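Local coordinates for protein ribonuclease VapC (PDB 5K8J) that probably acts as a magnesium-dependent ribonuclease, the toxin of a toxin-antitoxin pair whose VapB partner is bound to it here, at residues A2-T7 with H105-V110. Numbering follows the deposited sequence.
Sequences AYVLDT and HRATFV
The carboxylate of Asp6 overlaps the far end of the Phe109 ring, its CG 3.3 Å from Phe109 CZ, with the two planes turned 51° apart. Phe109 reaches that position because its CG stands anti to the backbone N (chi1 -174°), which carries the ring along the sheet past Val4, whose CG1 lies 4.2 Å from Phe109 CD2. The other branch of Val4, CG2, packs against Ala107 CB, and Ile98 of helix 93-104 packs on both Val4 and Phe109. Tyr3 shares the other face with Val110 and Thr108: its CD1 lies 3.7 Å from Thr108 CB, the two side chains running alongside each other, and 3.8 Å from Val110 CG2. Between the two layers four backbone hydrogen bonds join the strands in parallel: Thr108 N to Ala2 O, Val4 N to Thr108 O, Val110 N to Val4 O at 3.0 Å, and Asp6 N to Val110 O at 2.8 Å. Just beyond them Asp6 OD1 takes the N-H of Thr7 from above the carboxylate plane, while Thr111 OG1 is hydrogen-bonded to OD2; together they help to hold the carboxylate's rotation. This pairing of central parallel strands, with a predicted magnesium ligand, Asp6, just past the C-terminal end of strand 3-5 and close to Asp95, is characteristic of the PIN-domain active site.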
ATOM      1  N   ALA B   2      -2.958  16.506 -16.573  1.00 19.54           N
ATOM      2  CA  ALA B   2      -1.557  16.806 -16.258  1.00 16.79           C
ATOM      3  C   ALA B   2      -0.588  16.044 -17.158  1.00 17.09           C
ATOM      4  O   ALA B   2      -0.928  15.008 -17.717  1.00 14.82           O
ATOM      5  CB  ALA B   2      -1.260  16.497 -14.810  1.00 18.06           C
ATOM      6  N   TYR B   3       0.625  16.588 -17.270  1.00 14.85           N
ATOM      7  CA  TYR B   3       1.676  16.061 -18.136  1.00 14.04           C
ATOM      8  C   TYR B   3       2.943  15.906 -17.317  1.00 17.16           C
ATOM      9  O   TYR B   3       3.277  16.781 -16.516  1.00 18.72           O
ATOM     10  CB  TYR B   3       1.953  17.002 -19.326  1.00 13.90           C
ATOM     11  CG  TYR B   3       0.723  17.197 -20.177  1.00 15.64           C
ATOM     12  CD1 TYR B   3       0.417  16.306 -21.183  1.00 16.27           C
ATOM     13  CD2 TYR B   3      -0.144  18.249 -19.936  1.00 19.02           C
ATOM     14  CE1 TYR B   3      -0.713  16.465 -21.945  1.00 15.46           C
ATOM     15  CE2 TYR B   3      -1.283  18.420 -20.695  1.00 18.20           C
ATOM     16  CZ  TYR B   3      -1.559  17.524 -21.702  1.00 24.46           C
ATOM     17  OH  TYR B   3      -2.703  17.645 -22.469  1.00 28.61           O
ATOM     18  N   VAL B   4       3.638  14.795 -17.521  1.00 11.66           N
ATOM     19  CA  VAL B   4       5.014  14.621 -17.040  1.00 11.08           C
ATOM     20  C   VAL B   4       5.949  14.750 -18.230  1.00 13.89           C
ATOM     21  O   VAL B   4       5.791  14.031 -19.225  1.00 13.50           O
ATOM     22  CB  VAL B   4       5.193  13.255 -16.368  1.00 10.52           C
ATOM     23  CG1 VAL B   4       6.661  13.025 -15.992  1.00 13.99           C
ATOM     24  CG2 VAL B   4       4.335  13.155 -15.125  1.00 14.87           C
ATOM     25  N   LEU B   5       6.933  15.656 -18.147  1.00 12.79           N
ATOM     26  CA  LEU B   5       7.886  15.842 -19.226  1.00 14.09           C
ATOM     27  C   LEU B   5       8.999  14.822 -19.094  1.00 15.74           C
ATOM     28  O   LEU B   5       9.596  14.694 -18.022  1.00 20.36           O
ATOM     29  CB  LEU B   5       8.504  17.246 -19.181  1.00 13.28           C
ATOM     30  CG  LEU B   5       7.525  18.409 -19.288  1.00 16.80           C
ATOM     31  CD1 LEU B   5       8.288  19.775 -19.425  1.00 21.44           C
ATOM     32  CD2 LEU B   5       6.593  18.246 -20.479  1.00 19.23           C
ATOM     33  N   ASP B   6       9.310  14.124 -20.181  1.00 13.57           N
ATOM     34  CA  ASP B   6      10.488  13.264 -20.147  1.00 13.84           C
ATOM     35  C   ASP B   6      11.742  14.118 -19.971  1.00 15.66           C
ATOM     36  O   ASP B   6      11.774  15.311 -20.282  1.00 14.21           O
ATOM     37  CB  ASP B   6      10.582  12.424 -21.422  1.00 17.70           C
ATOM     38  CG  ASP B   6      11.483  11.167 -21.264  1.00 20.02           C
ATOM     39  OD1 ASP B   6      12.020  10.910 -20.144  1.00 18.85           O
ATOM     40  OD2 ASP B   6      11.613  10.443 -22.289  1.00 18.94           O
ATOM     41  N   THR B   7      12.801  13.485 -19.490  1.00 12.12           N
ATOM     42  CA  THR B   7      14.020  14.259 -19.213  1.00 13.31           C
ATOM     43  C   THR B   7      14.517  15.016 -20.440  1.00 16.71           C
ATOM     44  O   THR B   7      14.970  16.167 -20.329  1.00 14.76           O
ATOM     45  CB  THR B   7      15.107  13.329 -18.693  1.00 11.61           C
ATOM     46  OG1 THR B   7      14.634  12.723 -17.492  1.00 13.29           O
ATOM     47  CG2 THR B   7      16.396  14.083 -18.436  1.00 12.46           C
ATOM     48  N   HIS B 105       0.260   9.170 -10.970  1.00 12.08           N
ATOM     49  CA  HIS B 105      -0.417  10.453 -10.912  1.00 11.68           C
ATOM     50  C   HIS B 105      -1.359  10.692 -12.082  1.00 11.37           C
ATOM     51  O   HIS B 105      -1.828  11.828 -12.264  1.00 16.13           O
ATOM     52  CB  HIS B 105       0.621  11.570 -10.788  1.00 14.71           C
ATOM     53  CG  HIS B 105       1.224  11.598  -9.418  1.00 12.76           C
ATOM     54  ND1 HIS B 105       0.706  12.355  -8.389  1.00 14.61           N
ATOM     55  CD2 HIS B 105       2.228  10.874  -8.886  1.00 14.27           C
ATOM     56  CE1 HIS B 105       1.384  12.112  -7.283  1.00 14.32           C
ATOM     57  NE2 HIS B 105       2.300  11.201  -7.550  1.00 16.01           N
ATOM     58  N   ARG B 106      -1.704   9.642 -12.830  1.00 12.80           N
ATOM     59  CA  ARG B 106      -2.733   9.717 -13.867  1.00 13.64           C
ATOM     60  C   ARG B 106      -2.427  10.859 -14.831  1.00 13.57           C
ATOM     61  O   ARG B 106      -3.316  11.634 -15.221  1.00 18.14           O
ATOM     62  CB  ARG B 106      -4.127   9.875 -13.251  1.00 15.88           C
ATOM     63  CG  ARG B 106      -4.525   8.756 -12.287  1.00 23.74           C
ATOM     64  CD  ARG B 106      -4.394   7.381 -12.902  1.00 36.12           C
ATOM     65  NE  ARG B 106      -5.107   6.333 -12.148  1.00 41.07           N
ATOM     66  CZ  ARG B 106      -4.571   5.549 -11.212  1.00 46.19           C
ATOM     67  NH1 ARG B 106      -3.294   5.678 -10.854  1.00 46.27           N
ATOM     68  NH2 ARG B 106      -5.325   4.622 -10.615  1.00 44.76           N
ATOM     69  N   ALA B 107      -1.152  10.956 -15.219  1.00 12.83           N
ATOM     70  CA  ALA B 107      -0.663  12.038 -16.064  1.00 14.23           C
ATOM     71  C   ALA B 107      -0.199  11.487 -17.406  1.00 13.45           C
ATOM     72  O   ALA B 107       0.261  10.343 -17.494  1.00 15.16           O
ATOM     73  CB  ALA B 107       0.500  12.764 -15.387  1.00 13.49           C
ATOM     74  N   THR B 108      -0.300  12.316 -18.443  1.00 12.20           N
ATOM     75  CA  THR B 108       0.207  11.958 -19.760  1.00 12.29           C
ATOM     76  C   THR B 108       1.700  12.227 -19.841  1.00 14.38           C
ATOM     77  O   THR B 108       2.189  13.253 -19.359  1.00 15.36           O
ATOM     78  CB  THR B 108      -0.564  12.738 -20.812  1.00 13.04           C
ATOM     79  OG1 THR B 108      -1.937  12.315 -20.785  1.00 15.30           O
ATOM     80  CG2 THR B 108      -0.008  12.537 -22.229  1.00 14.29           C
ATOM     81  N   PHE B 109       2.424  11.260 -20.401  1.00 12.39           N
ATOM     82  CA  PHE B 109       3.881  11.288 -20.519  1.00 12.42           C
ATOM     83  C   PHE B 109       4.272  11.846 -21.888  1.00 13.01           C
ATOM     84  O   PHE B 109       3.844  11.326 -22.933  1.00 14.97           O
ATOM     85  CB  PHE B 109       4.448   9.886 -20.303  1.00 13.13           C
ATOM     86  CG  PHE B 109       5.937   9.832 -20.263  1.00 15.69           C
ATOM     87  CD1 PHE B 109       6.633   9.300 -21.315  1.00 14.98           C
ATOM     88  CD2 PHE B 109       6.639  10.345 -19.195  1.00 26.94           C
ATOM     89  CE1 PHE B 109       8.013   9.262 -21.290  1.00 16.70           C
ATOM     90  CE2 PHE B 109       8.028  10.291 -19.175  1.00 24.20           C
ATOM     91  CZ  PHE B 109       8.700   9.749 -20.205  1.00 20.20           C
ATOM     92  N   VAL B 110       5.089  12.900 -21.886  1.00 11.93           N
ATOM     93  CA  VAL B 110       5.491  13.622 -23.091  1.00 12.47           C
ATOM     94  C   VAL B 110       6.961  13.337 -23.372  1.00 12.29           C
ATOM     95  O   VAL B 110       7.820  13.588 -22.511  1.00 12.47           O
ATOM     96  CB  VAL B 110       5.287  15.128 -22.907  1.00 14.67           C
ATOM     97  CG1 VAL B 110       5.723  15.869 -24.143  1.00 15.36           C
ATOM     98  CG2 VAL B 110       3.836  15.422 -22.595  1.00 16.10           C
TER
HETATM   99  O   HOH W   1      -4.316  14.427 -15.250  0.98 31.24           O